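Local structure of adenylation domain (5N9X) at residues D69-R74 / V116-G121; G55-L60 / I88-A93. The protein is an adenylation domain of the ANL superfamily of AMP-binding enzymes, modelled with adenosine-5'-triphosphate and threonine in its pockets. One frame throughout, in Å; residues are numbered along the deposited sequence.

Contact 1. Residues D69-R74 / V116-G121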
ATOM      1  N   ASP A  69      11.498   6.372  20.651  1.00 21.96           N
ATOM      2  CA  ASP A  69      10.435   5.527  21.191  1.00 22.10           C
ATOM      3  C   ASP A  69       9.356   5.209  20.154  1.00 29.50           C
ATOM      4  O   ASP A  69       9.215   5.893  19.135  1.00 19.58           O
ATOM      5  CB  ASP A  69       9.769   6.189  22.402  1.00 21.27           C
ATOM      6  CG  ASP A  69      10.574   6.017  23.689  1.00 37.46           C
ATOM      7  OD1 ASP A  69      11.520   5.193  23.716  1.00 22.54           O
ATOM      8  OD2 ASP A  69      10.237   6.709  24.678  1.00 30.20           O
ATOM      9  N   ARG A  70       8.561   4.191  20.463  1.00 23.12           N
ATOM     10  CA  ARG A  70       7.590   3.678  19.531  1.00 20.57           C
ATOM     11  C   ARG A  70       6.214   3.752  20.182  1.00 26.72           C
ATOM     12  O   ARG A  70       6.013   3.239  21.283  1.00 21.74           O
ATOM     13  CB  ARG A  70       7.970   2.252  19.124  1.00 24.81           C
ATOM     14  CG  ARG A  70       9.311   2.214  18.397  1.00 22.03           C
ATOM     15  CD  ARG A  70       9.475   0.944  17.621  1.00 29.18           C
ATOM     16  NE  ARG A  70       9.737  -0.300  18.325  1.00 39.45           N
ATOM     17  CZ  ARG A  70      10.935  -0.883  18.408  1.00 39.84           C
ATOM     18  NH1 ARG A  70      11.983  -0.372  17.777  1.00 22.81           N
ATOM     19  NH2 ARG A  70      11.070  -2.029  19.065  1.00 31.64           N
ATOM     20  N   VAL A  71       5.273   4.432  19.530  1.00 24.48           N
ATOM     21  CA  VAL A  71       3.965   4.604  20.130  1.00 22.53           C
ATOM     22  C   VAL A  71       2.863   4.078  19.219  1.00 24.71           C
ATOM     23  O   VAL A  71       2.766   4.457  18.046  1.00 26.36           O
ATOM     24  CB  VAL A  71       3.694   6.079  20.487  1.00 23.43           C
ATOM     25  CG1 VAL A  71       2.351   6.190  21.167  1.00 24.09           C
ATOM     26  CG2 VAL A  71       4.777   6.610  21.423  1.00 23.27           C
ATOM     27  N   ALA A  72       2.031   3.199  19.771  1.00 20.66           N
ATOM     28  CA  ALA A  72       0.923   2.634  19.025  1.00 21.23           C
ATOM     29  C   ALA A  72      -0.136   3.686  18.781  1.00 27.98           C
ATOM     30  O   ALA A  72      -0.388   4.534  19.636  1.00 25.64           O
ATOM     31  CB  ALA A  72       0.327   1.465  19.753  1.00 18.31           C
ATOM     32  N   LEU A  73      -0.765   3.616  17.613  1.00 24.97           N
ATOM     33  CA  LEU A  73      -1.876   4.500  17.307  1.00 24.01           C
ATOM     34  C   LEU A  73      -3.054   3.646  16.889  1.00 19.71           C
ATOM     35  O   LEU A  73      -2.966   2.887  15.930  1.00 23.68           O
ATOM     36  CB  LEU A  73      -1.511   5.509  16.211  1.00 16.35           C
ATOM     37  CG  LEU A  73      -2.678   6.402  15.770  1.00 24.65           C
ATOM     38  CD1 LEU A  73      -3.070   7.345  16.907  1.00 25.04           C
ATOM     39  CD2 LEU A  73      -2.375   7.202  14.502  1.00 17.17           C
ATOM     40  N   ARG A  74      -4.156   3.760  17.621  1.00 26.78           N
ATOM     41  CA  ARG A  74      -5.356   2.973  17.318  1.00 28.97           C
ATOM     42  C   ARG A  74      -6.621   3.839  17.325  1.00 34.83           C
ATOM     43  O   ARG A  74      -7.237   4.041  18.376  1.00 28.12           O
ATOM     44  CB  ARG A  74      -5.496   1.816  18.313  1.00 25.33           C
ATOM     45  CG  ARG A  74      -6.643   0.910  17.989  1.00 32.22           C
ATOM     46  CD  ARG A  74      -6.823  -0.169  19.035  1.00 34.37           C
ATOM     47  NE  ARG A  74      -7.780  -1.173  18.576  1.00 41.41           N
ATOM     48  CZ  ARG A  74      -9.105  -1.023  18.598  1.00 35.27           C
ATOM     49  NH1 ARG A  74      -9.655   0.095  19.047  1.00 38.14           N
ATOM     50  NH2 ARG A  74      -9.888  -1.997  18.165  1.00 32.97           N
ATOM     51  N   VAL A 116       5.849  -1.103  22.156  1.00 32.36           N
ATOM     52  CA  VAL A 116       5.532   0.314  22.263  1.00 38.20           C
ATOM     53  C   VAL A 116       5.503   0.768  23.728  1.00 27.69           C
ATOM     54  O   VAL A 116       5.045   0.041  24.594  1.00 24.16           O
ATOM     55  CB  VAL A 116       4.192   0.659  21.560  1.00 30.45           C
ATOM     56  CG1 VAL A 116       4.263   0.292  20.092  1.00 28.46           C
ATOM     57  CG2 VAL A 116       3.043  -0.060  22.223  1.00 28.39           C
ATOM     58  N   VAL A 117       6.031   1.963  23.984  1.00 32.03           N
ATOM     59  CA  VAL A 117       6.048   2.564  25.315  1.00 25.68           C
ATOM     60  C   VAL A 117       4.699   3.125  25.730  1.00 29.29           C
ATOM     61  O   VAL A 117       4.516   3.487  26.886  1.00 28.44           O
ATOM     62  CB  VAL A 117       7.067   3.700  25.400  1.00 26.81           C
ATOM     63  CG1 VAL A 117       8.373   3.270  24.809  1.00 27.60           C
ATOM     64  CG2 VAL A 117       6.555   4.932  24.655  1.00 38.33           C
ATOM     65  N   ALA A 118       3.773   3.223  24.773  1.00 37.79           N
ATOM     66  CA  ALA A 118       2.457   3.811  25.009  1.00 25.66           C
ATOM     67  C   ALA A 118       1.512   3.514  23.857  1.00 26.28           C
ATOM     68  O   ALA A 118       1.951   3.068  22.807  1.00 25.44           O
ATOM     69  CB  ALA A 118       2.583   5.304  25.201  1.00 31.01           C
ATOM     70  N   LEU A 119       0.223   3.782  24.051  1.00 26.45           N
ATOM     71  CA  LEU A 119      -0.744   3.697  22.955  1.00 28.95           C
ATOM     72  C   LEU A 119      -1.604   4.975  22.878  1.00 35.19           C
ATOM     73  O   LEU A 119      -2.006   5.528  23.906  1.00 33.03           O
ATOM     74  CB  LEU A 119      -1.621   2.452  23.121  1.00 27.50           C
ATOM     75  CG  LEU A 119      -2.554   2.112  21.952  1.00 36.49           C
ATOM     76  CD1 LEU A 119      -2.672   0.605  21.784  1.00 28.67           C
ATOM     77  CD2 LEU A 119      -3.941   2.722  22.127  1.00 35.25           C
ATOM     78  N   VAL A 120      -1.876   5.454  21.668  1.00 27.02           N
ATOM     79  CA  VAL A 120      -2.761   6.601  21.509  1.00 27.30           C
ATOM     80  C   VAL A 120      -4.043   6.185  20.808  1.00 29.59           C
ATOM     81  O   VAL A 120      -4.002   5.552  19.751  1.00 29.93           O
ATOM     82  CB  VAL A 120      -2.097   7.746  20.719  1.00 30.01           C
ATOM     83  CG1 VAL A 120      -2.994   8.966  20.707  1.00 26.00           C
ATOM     84  CG2 VAL A 120      -0.773   8.110  21.335  1.00 25.97           C
ATOM     85  N   GLY A 121      -5.179   6.559  21.398  1.00 37.44           N
ATOM     86  CA  GLY A 121      -6.496   6.125  20.943  1.00 37.18           C
ATOM     87  C   GLY A 121      -7.066   5.210  22.015  1.00 45.88           C
ATOM     88  O   GLY A 121      -6.420   5.044  23.047  1.00 47.91           O
TER
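Strands 70-74 and 118-121 run side by side in the same direction, the axes of these short segments 4.5 Å apart at closest approach and 27° from parallel. They are the two inner strands of a four-stranded parallel sheet in the large AMP-binding region, and the chain passes between them through helix 79-90, edge strand 94-97 and helix 104-114. Four backbone hydrogen bonds join the pair. Val117 N gives the first to Arg70 O, a bent bond of 3.0 Å. Ala72 then uses both of its polar backbone atoms, its N on Ala118 O and its O accepting Val120 N at 2.7 Å, both donors tilted out of the carbonyl planes. Arg74 N closes on Val120 O with a nearly straight bond of 174°.

One face carries Val71, Leu73 and Val120, over which helix 79-90 packs. Val71 CG1, anti to the backbone N (chi1 -177°), reaches CG2 of Val120 at 3.7 Å, while CD1 of Leu73 lies 4.0 Å from Val120 CB. On the face of Ala72 and Leu119, the methyl of Ala72 rests 3.7 Å from Leu119 CG. Val116 adds its CG2 to that same methyl. The charged ends look elsewhere: Arg70 NE bonds to Ser114 O, and Arg74 NH1 to Asp122 O. Asp69 OD2 accepts Arg66 N, and the Asp69 carboxylate carbon CG packs against the CG1 methyl of Val117 at 3.7 Å, the two side chains crossing at about a right angle.

Contact 2. Residues G55-L60 / I88-A93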
ATOM      1  N   GLY A  55       1.157  20.768  20.906  1.00 23.51           N
ATOM      2  CA  GLY A  55       0.600  20.444  22.204  1.00 23.70           C
ATOM      3  C   GLY A  55       0.611  18.952  22.504  1.00 29.37           C
ATOM      4  O   GLY A  55       0.937  18.542  23.622  1.00 38.40           O
ATOM      5  N   LEU A  56       0.253  18.128  21.520  1.00 24.37           N
ATOM      6  CA  LEU A  56       0.188  16.692  21.761  1.00 22.17           C
ATOM      7  C   LEU A  56       1.572  16.152  22.047  1.00 21.77           C
ATOM      8  O   LEU A  56       1.740  15.208  22.815  1.00 24.52           O
ATOM      9  CB  LEU A  56      -0.427  15.952  20.568  1.00 21.04           C
ATOM     10  CG  LEU A  56      -1.954  15.905  20.530  1.00 28.99           C
ATOM     11  CD1 LEU A  56      -2.500  15.756  19.102  1.00 22.12           C
ATOM     12  CD2 LEU A  56      -2.471  14.809  21.435  1.00 23.95           C
ATOM     13  N   ALA A  57       2.566  16.743  21.404  1.00 19.93           N
ATOM     14  CA  ALA A  57       3.927  16.283  21.574  1.00 25.28           C
ATOM     15  C   ALA A  57       4.380  16.582  22.999  1.00 27.33           C
ATOM     16  O   ALA A  57       4.939  15.720  23.681  1.00 22.89           O
ATOM     17  CB  ALA A  57       4.843  16.933  20.560  1.00 18.62           C
ATOM     18  N   ASP A  58       4.123  17.810  23.443  1.00 27.51           N
ATOM     19  CA  ASP A  58       4.411  18.185  24.817  1.00 29.11           C
ATOM     20  C   ASP A  58       3.712  17.213  25.781  1.00 37.36           C
ATOM     21  O   ASP A  58       4.357  16.671  26.691  1.00 31.40           O
ATOM     22  CB  ASP A  58       3.995  19.636  25.087  1.00 23.76           C
ATOM     23  CG  ASP A  58       4.908  20.646  24.399  1.00 30.71           C
ATOM     24  OD1 ASP A  58       6.132  20.569  24.606  1.00 35.89           O
ATOM     25  OD2 ASP A  58       4.414  21.530  23.661  1.00 46.59           O
ATOM     26  N   LEU A  59       2.422  16.954  25.558  1.00 23.45           N
ATOM     27  CA  LEU A  59       1.720  15.936  26.338  1.00 27.89           C
ATOM     28  C   LEU A  59       2.429  14.571  26.286  1.00 36.15           C
ATOM     29  O   LEU A  59       2.615  13.914  27.321  1.00 40.73           O
ATOM     30  CB  LEU A  59       0.272  15.785  25.873  1.00 23.58           C
ATOM     31  CG  LEU A  59      -0.437  14.603  26.542  1.00 31.62           C
ATOM     32  CD1 LEU A  59      -0.691  14.930  27.994  1.00 25.41           C
ATOM     33  CD2 LEU A  59      -1.738  14.240  25.845  1.00 24.38           C
ATOM     34  N   LEU A  60       2.840  14.142  25.100  1.00 26.86           N
ATOM     35  CA  LEU A  60       3.512  12.850  25.011  1.00 31.78           C
ATOM     36  C   LEU A  60       4.825  12.865  25.789  1.00 37.20           C
ATOM     37  O   LEU A  60       5.153  11.906  26.508  1.00 32.56           O
ATOM     38  CB  LEU A  60       3.753  12.463  23.558  1.00 24.57           C
ATOM     39  CG  LEU A  60       2.463  12.058  22.844  1.00 32.83           C
ATOM     40  CD1 LEU A  60       2.679  12.017  21.329  1.00 28.68           C
ATOM     41  CD2 LEU A  60       1.923  10.737  23.379  1.00 23.50           C
ATOM     42  N   ILE A  88       2.960  12.416  17.723  1.00 15.15           N
ATOM     43  CA  ILE A  88       3.918  11.327  17.889  1.00 16.61           C
ATOM     44  C   ILE A  88       5.229  11.601  17.146  1.00 13.71           C
ATOM     45  O   ILE A  88       6.315  11.387  17.694  1.00 17.67           O
ATOM     46  CB  ILE A  88       3.304   9.968  17.420  1.00 14.14           C
ATOM     47  CG1 ILE A  88       2.194   9.532  18.377  1.00 10.13           C
ATOM     48  CG2 ILE A  88       4.356   8.899  17.302  1.00 14.65           C
ATOM     49  CD1 ILE A  88       1.378   8.334  17.890  1.00 19.37           C
ATOM     50  N   LEU A  89       5.140  12.094  15.912  1.00 13.27           N
ATOM     51  CA  LEU A  89       6.339  12.377  15.123  1.00 12.37           C
ATOM     52  C   LEU A  89       7.110  13.576  15.688  1.00 25.28           C
ATOM     53  O   LEU A  89       8.349  13.519  15.835  1.00 17.14           O
ATOM     54  CB  LEU A  89       5.981  12.632  13.663  1.00 12.90           C
ATOM     55  CG  LEU A  89       5.383  11.491  12.844  1.00 21.57           C
ATOM     56  CD1 LEU A  89       5.089  11.946  11.405  1.00 12.02           C
ATOM     57  CD2 LEU A  89       6.304  10.242  12.881  1.00 12.16           C
ATOM     58  N   ARG A  90       6.375  14.653  15.999  1.00 17.12           N
ATOM     59  CA  ARG A  90       6.970  15.824  16.632  1.00 21.54           C
ATOM     60  C   ARG A  90       7.682  15.445  17.937  1.00 23.08           C
ATOM     61  O   ARG A  90       8.760  15.966  18.210  1.00 24.11           O
ATOM     62  CB  ARG A  90       5.921  16.918  16.871  1.00 15.22           C
ATOM     63  CG  ARG A  90       6.437  18.102  17.693  1.00 20.34           C
ATOM     64  CD  ARG A  90       7.521  18.847  16.962  1.00 19.71           C
ATOM     65  NE  ARG A  90       8.147  19.889  17.776  1.00 26.91           N
ATOM     66  CZ  ARG A  90       9.218  19.703  18.557  1.00 34.76           C
ATOM     67  NH1 ARG A  90       9.770  18.498  18.675  1.00 21.60           N
ATOM     68  NH2 ARG A  90       9.725  20.722  19.243  1.00 19.26           N
ATOM     69  N   ALA A  91       7.134  14.504  18.700  1.00 13.27           N
ATOM     70  CA  ALA A  91       7.808  14.040  19.924  1.00 14.12           C
ATOM     71  C   ALA A  91       9.064  13.190  19.669  1.00 19.00           C
ATOM     72  O   ALA A  91       9.662  12.650  20.604  1.00 26.06           O
ATOM     73  CB  ALA A  91       6.843  13.249  20.784  1.00 12.63           C
ATOM     74  N   GLY A  92       9.452  13.042  18.406  1.00 24.09           N
ATOM     75  CA  GLY A  92      10.633  12.268  18.056  1.00 25.32           C
ATOM     76  C   GLY A  92      10.436  10.756  18.018  1.00 19.59           C
ATOM     77  O   GLY A  92      11.403  10.010  17.874  1.00 17.69           O
ATOM     78  N   ALA A  93       9.185  10.317  18.135  1.00 14.99           N
ATOM     79  CA  ALA A  93       8.849   8.906  18.261  1.00 17.05           C
ATOM     80  C   ALA A  93       8.331   8.356  16.951  1.00 16.29           C
ATOM     81  O   ALA A  93       7.993   9.113  16.041  1.00 21.22           O
ATOM     82  CB  ALA A  93       7.803   8.697  19.357  1.00 21.31           C
TER
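Apolar packing does all the work between Ala57 and Leu60 on helix 46-62 and the end of helix 79-90 with Ala91, the residue after it, and no hydrogen bond passes between residues 55-60 and 88-93. The backbones come nearest at Ala57 and Ala91, whose CA atoms are 4.8 Å apart. Such closeness suits two alanines: their CB methyls meet at 4.2 Å, and Leu60 CB touches the Ala91 methyl as well. One turn on from Ala57, Leu60 sends CD1 over the backbone of Ile88, 3.6 Å from its N. The same methyl lies 3.9 Å from Ile88 CG1, although the CB of Ile88 points away from helix 46-62.

This is helix-against-helix packing in the AMP-binding region, and it involves the very end of helix 79-90. Gly92, at positive phi (80°), ends that helix in a Schellman motif: Gly92 N bonds back to Leu89 O, and Ala93 N to Ile88 O.

The single charged side chain in the contact touches through its aliphatic part. With chi1 at 173° the Arg90 chain leaves opposite its own N, which puts CG 3.5 Å from Ala57 CB. Its guanidinium is held by partners beyond the two segments: NE makes a salt bridge with Glu54 OE1, on the same helix as Ala57, and NH1 donates to Pro153 O.

Overall arrangement
Contacts 1 and 2 have centres 11 Å apart and belong to one layered unit: contact 1 lies within the sheet, while contact 2 joins two helices that precede and follow strand 70-74 in the chain. Ile88 links them, its CD1 4.0 Å from Val71 CG1, and beyond the helix end Ala93 CB also packs on Val71. Contact 1 is only partly buried, with aliphatic residues on both faces and charged residues towards both ends of its first strand; every touching residue of contact 2 is buried. Chemistry follows place: backbone hydrogen bonds bind the strands, whereas the helices meet through methyl and methylene groups set on each other and on the backbone of the turn.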